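Endolysin (Clostridium phage phictp1, PDB 5A6S) probably binds the bacterial cell wall through this domain, bringing the phage's lytic enzyme to the clostridial envelope that it breaks open. Local coordinates at residues N3-N8 with L23-I28; K40-V45 with Y55-I60. The protein carries 1 engineered substitution. One frame throughout, in Å; residues are numbered along the deposited sequence.

Interaction 1 of 2, residues N3-N8 with L23-I28; sequences NLVVYN and LACPTI
Val5 and Val6 pair in parallel with Thr27 and Ile28 where a beta-alpha-beta unit brings strand 27-29 alongside strand 3-7. The backbone joins through three bonds: Val5 N gives to Pro26 O (3.2 Å), Val5 O receives Ile28 N (2.8 Å), and Tyr7 N gives to Ile28 O (3.2 Å). Pro26, lacking an N-H, still serves as an acceptor.

Beta-branched residues suit these extended backbones. On one face, Val6 CG2 lies beside Ile28 CG2 at 3.8 Å, both side chains pointing the same way, and Leu4 brings its CD2 to that same methyl at 4.0 Å. On the other, Val5 CG2 meets the sulfur Cys25 SG at 3.7 Å. Tyr7 has its CG lodged between backbone N and carbonyl carbon (chi1 62°), which brings the ring obliquely against the Ile28 carbonyl, with the Thr27 hydroxyl at its edge. A water in the ring plane bridges Tyr7 OH (2.7 Å) and Thr27 OG1 (3.1 Å); that threonine hydroxyl is also hydrogen-bonded to Glu17.

Helix 11-23, ended by a Schellman motif at Ala24, packs on Val5 and Thr27, whereas Phe34 meets Leu4 and Ile28. Strand 41-45 flanks strand 3-7, and the Thr27 backbone bonds to another chain.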
# COMPACT_ATOMS: atom_id res chain seq x y z
N ASN B 3 -11.46 -1.66 16.72
CA ASN B 3 -11.35 -1.01 15.40
C ASN B 3 -11.01 -2.03 14.34
O ASN B 3 -10.20 -2.96 14.59
CB ASN B 3 -10.25 0.06 15.38
CG ASN B 3 -10.50 1.25 16.28
OD1 ASN B 3 -11.43 2.05 16.10
ND2 ASN B 3 -9.58 1.44 17.23
N LEU B 4 -11.56 -1.83 13.15
CA LEU B 4 -11.24 -2.62 11.98
C LEU B 4 -11.36 -1.74 10.72
O LEU B 4 -12.25 -0.90 10.63
CB LEU B 4 -12.23 -3.79 11.88
CG LEU B 4 -12.10 -4.80 10.80
CD1 LEU B 4 -10.78 -5.54 10.83
CD2 LEU B 4 -13.24 -5.81 10.91
N VAL B 5 -10.44 -1.96 9.77
CA VAL B 5 -10.43 -1.25 8.51
C VAL B 5 -10.65 -2.20 7.36
O VAL B 5 -9.91 -3.14 7.12
CB VAL B 5 -9.13 -0.47 8.33
CG1 VAL B 5 -9.24 0.45 7.13
CG2 VAL B 5 -8.81 0.35 9.57
N VAL B 6 -11.68 -1.89 6.58
CA VAL B 6 -12.10 -2.63 5.37
C VAL B 6 -11.68 -1.86 4.11
O VAL B 6 -11.79 -0.62 4.02
CB VAL B 6 -13.65 -2.81 5.30
CG1 VAL B 6 -14.03 -3.87 4.26
CG2 VAL B 6 -14.21 -3.24 6.62
N TYR B 7 -11.20 -2.61 3.16
CA TYR B 7 -10.77 -2.12 1.84
C TYR B 7 -11.28 -3.09 0.76
O TYR B 7 -11.47 -4.27 1.03
CB TYR B 7 -9.25 -2.01 1.80
CG TYR B 7 -8.59 -3.31 1.97
CD1 TYR B 7 -8.34 -4.14 0.90
CD2 TYR B 7 -8.28 -3.80 3.24
CE1 TYR B 7 -7.74 -5.34 1.09
CE2 TYR B 7 -7.69 -5.00 3.42
CZ TYR B 7 -7.42 -5.78 2.38
OH TYR B 7 -6.87 -6.98 2.58
N ASN B 8 -11.46 -2.57 -0.45
CA ASN B 8 -11.57 -3.42 -1.63
C ASN B 8 -10.20 -3.63 -2.29
O ASN B 8 -9.31 -2.78 -2.16
CB ASN B 8 -12.54 -2.74 -2.63
CG ASN B 8 -13.94 -2.60 -2.06
OD1 ASN B 8 -14.69 -3.59 -1.96
ND2 ASN B 8 -14.26 -1.43 -1.68
N LEU B 23 -4.37 3.42 13.87
CA LEU B 23 -5.30 2.83 14.84
C LEU B 23 -4.76 1.60 15.57
O LEU B 23 -5.40 1.14 16.50
CB LEU B 23 -6.61 2.44 14.19
CG LEU B 23 -7.37 3.61 13.56
CD1 LEU B 23 -8.54 3.04 12.78
CD2 LEU B 23 -7.83 4.73 14.49
N ALA B 24 -3.63 1.06 15.11
CA ALA B 24 -3.06 -0.17 15.60
C ALA B 24 -4.10 -1.29 15.59
O ALA B 24 -4.32 -1.98 16.62
CB ALA B 24 -2.54 -0.02 17.05
N CYS B 25 -4.67 -1.56 14.41
CA CYS B 25 -5.73 -2.51 14.35
C CYS B 25 -5.60 -3.44 13.12
O CYS B 25 -4.72 -3.25 12.31
CB CYS B 25 -7.01 -1.72 14.31
SG CYS B 25 -7.43 -0.86 12.78
N PRO B 26 -6.52 -4.40 12.98
CA PRO B 26 -6.45 -5.20 11.74
C PRO B 26 -7.09 -4.52 10.52
O PRO B 26 -7.85 -3.57 10.64
CB PRO B 26 -7.22 -6.46 12.08
CG PRO B 26 -7.39 -6.45 13.57
CD PRO B 26 -7.45 -5.00 13.95
N THR B 27 -6.84 -5.11 9.35
CA THR B 27 -7.60 -4.75 8.11
C THR B 27 -8.27 -6.00 7.65
O THR B 27 -7.87 -7.10 7.97
CB THR B 27 -6.65 -4.31 6.97
OG1 THR B 27 -5.76 -5.38 6.62
CG2 THR B 27 -5.85 -3.04 7.41
N ILE B 28 -9.31 -5.83 6.84
CA ILE B 28 -9.92 -6.97 6.23
C ILE B 28 -10.34 -6.58 4.80
O ILE B 28 -10.87 -5.47 4.56
CB ILE B 28 -11.12 -7.48 7.07
CG1 ILE B 28 -11.70 -8.76 6.48
CG2 ILE B 28 -12.13 -6.36 7.14
CD1 ILE B 28 -12.66 -9.61 7.37
O HOH W 1 -6.29 -8.00 4.97

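Interaction 2 of 2, residues K40-V45 with Y55-I60; sequences KNVYAV and YLTTLI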
# COMPACT_ATOMS: atom_id res chain seq x y z
N LYS B 40 -16.55 -2.38 17.34
CA LYS B 40 -17.02 -1.09 17.81
C LYS B 40 -16.98 -0.02 16.70
O LYS B 40 -17.97 0.66 16.46
CB LYS B 40 -16.19 -0.65 19.01
CG LYS B 40 -16.82 0.44 19.85
CD LYS B 40 -17.72 -0.15 20.95
CE LYS B 40 -18.01 0.86 22.06
NZ LYS B 40 -18.38 2.23 21.58
N ASN B 41 -15.83 0.09 16.04
CA ASN B 41 -15.61 1.05 14.95
C ASN B 41 -15.15 0.32 13.68
O ASN B 41 -14.05 -0.28 13.61
CB ASN B 41 -14.60 2.15 15.33
CG ASN B 41 -14.90 2.82 16.68
OD1 ASN B 41 -14.21 2.58 17.67
ND2 ASN B 41 -15.87 3.69 16.71
N VAL B 42 -16.01 0.34 12.67
CA VAL B 42 -15.73 -0.24 11.36
C VAL B 42 -15.48 0.91 10.36
O VAL B 42 -16.38 1.68 10.02
CB VAL B 42 -16.91 -1.06 10.88
CG1 VAL B 42 -16.66 -1.53 9.45
CG2 VAL B 42 -17.07 -2.24 11.82
N TYR B 43 -14.23 1.07 9.99
CA TYR B 43 -13.82 2.05 9.04
C TYR B 43 -13.76 1.37 7.69
O TYR B 43 -13.36 0.20 7.58
CB TYR B 43 -12.44 2.55 9.40
CG TYR B 43 -12.35 3.42 10.58
CD1 TYR B 43 -12.23 2.88 11.85
CD2 TYR B 43 -12.37 4.79 10.45
CE1 TYR B 43 -12.09 3.70 12.94
CE2 TYR B 43 -12.23 5.61 11.55
CZ TYR B 43 -12.08 5.03 12.79
OH TYR B 43 -11.98 5.80 13.86
N ALA B 44 -14.21 2.09 6.68
CA ALA B 44 -14.02 1.67 5.29
C ALA B 44 -13.20 2.72 4.61
O ALA B 44 -13.43 3.90 4.82
CB ALA B 44 -15.35 1.58 4.56
N VAL B 45 -12.34 2.27 3.67
CA VAL B 45 -11.48 3.15 2.94
C VAL B 45 -11.71 2.99 1.42
O VAL B 45 -11.49 1.92 0.85
CB VAL B 45 -9.98 2.97 3.31
CG1 VAL B 45 -9.11 3.82 2.38
CG2 VAL B 45 -9.72 3.43 4.75
N TYR B 55 -22.86 -2.53 9.09
CA TYR B 55 -22.16 -2.15 10.35
C TYR B 55 -21.10 -1.02 10.22
O TYR B 55 -20.46 -0.65 11.22
CB TYR B 55 -21.50 -3.41 10.96
CG TYR B 55 -22.50 -4.37 11.57
CD1 TYR B 55 -23.23 -3.99 12.70
CD2 TYR B 55 -22.72 -5.64 11.02
CE1 TYR B 55 -24.19 -4.84 13.26
CE2 TYR B 55 -23.66 -6.51 11.60
CZ TYR B 55 -24.38 -6.11 12.71
OH TYR B 55 -25.30 -6.97 13.25
N LEU B 56 -20.96 -0.42 9.03
CA LEU B 56 -19.98 0.63 8.78
C LEU B 56 -20.18 1.80 9.70
O LEU B 56 -21.27 2.24 9.87
CB LEU B 56 -20.05 1.04 7.29
CG LEU B 56 -19.24 2.21 6.74
CD1 LEU B 56 -17.77 1.90 6.92
CD2 LEU B 56 -19.49 2.44 5.27
N THR B 57 -19.11 2.28 10.35
CA THR B 57 -19.13 3.42 11.26
C THR B 57 -18.66 4.69 10.53
O THR B 57 -19.20 5.78 10.71
CB THR B 57 -18.04 3.23 12.42
OG1 THR B 57 -18.08 1.94 12.97
CG2 THR B 57 -18.17 4.15 13.48
N THR B 58 -17.56 4.58 9.75
CA THR B 58 -16.98 5.74 9.10
C THR B 58 -16.41 5.32 7.73
O THR B 58 -15.64 4.37 7.65
CB THR B 58 -15.79 6.26 9.95
OG1 THR B 58 -16.23 6.82 11.20
CG2 THR B 58 -15.05 7.37 9.24
N LEU B 59 -16.71 6.08 6.69
CA LEU B 59 -16.19 5.83 5.35
C LEU B 59 -15.25 6.97 5.07
O LEU B 59 -15.63 8.12 5.20
CB LEU B 59 -17.31 5.85 4.31
CG LEU B 59 -16.90 6.00 2.85
CD1 LEU B 59 -16.33 4.66 2.42
CD2 LEU B 59 -18.09 6.39 1.94
N ILE B 60 -14.02 6.64 4.69
CA ILE B 60 -13.05 7.68 4.30
C ILE B 60 -12.70 7.40 2.83
O ILE B 60 -12.14 6.34 2.50
CB ILE B 60 -11.73 7.57 5.09
CG1 ILE B 60 -12.01 7.70 6.58
CG2 ILE B 60 -10.82 8.71 4.67
CD1 ILE B 60 -10.82 7.46 7.48
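Ala44 offers a shallow hollow that two leucine ends fill: Leu56 CD1 presses on Ala44 CB at 3.4 Å, tighter than usual for two carbons, and Leu59 CD1 reaches the same methyl at 3.9 Å. Alanine's single methyl leaves room for both leucine ends. Leu56 gets there with its CG anti to the backbone N (chi1 174°), an extension that also leaves CD1 beside Val42 O.

Across the sheet's other face the bumps are larger. The Tyr43 ring runs alongside Thr58, both side chains heading the same way, and its CD2 comes within 3.8 Å of Thr58 CB; farther along, Ile60 CD1 approaches the same Tyr43 CD2 at 4.3 Å. The phenol end is held by the hydroxyl of Tyr75.

At the start of the pairing, Thr57 turns its hydroxyl inward, where OG1 accepts Val42 N at 2.6 Å, taking the place that a backbone carbonyl would probably fill in regular parallel pairing. Val42 O in turn takes two donors, Thr57 N (2.8 Å) and Thr58 N (3.1 Å). Regular parallel pairing follows, Ala44 giving to Thr58 O and receiving Ile60 N.

Tyr52 touches Ala44 from a loop. Strands 41-45 and 58-60 cross at 21°, and Val45 and Ile60 face helices 11-23 and 65-77; a parallel sheet with helices packed on such an aliphatic face is characteristic of alpha/beta folds.

How the interactions relate
From the N terminus, strand 3-7 leads into helix 11-23, and interaction 1 closes that excursion when strand 27-29 returns beside the first strand. The chain then passes to the opposite side of strand 3-7 to form strand 41-45, and interaction 2 closes a second, shorter loop, free of helix and strand, when segment 55-60 arrives. The two loops follow in series and neither encloses the other. They meet at the shared seam of strands 3-7 and 41-45, where Leu4 and Val6 probably hydrogen-bond with Tyr43 and Leu23 packs on its ring. Interactions 1 and 2 add the outer strands to this central pair, giving one parallel sheet, ordered 27-29, 3-7, 41-45, 58-60, before helix 65-77 follows.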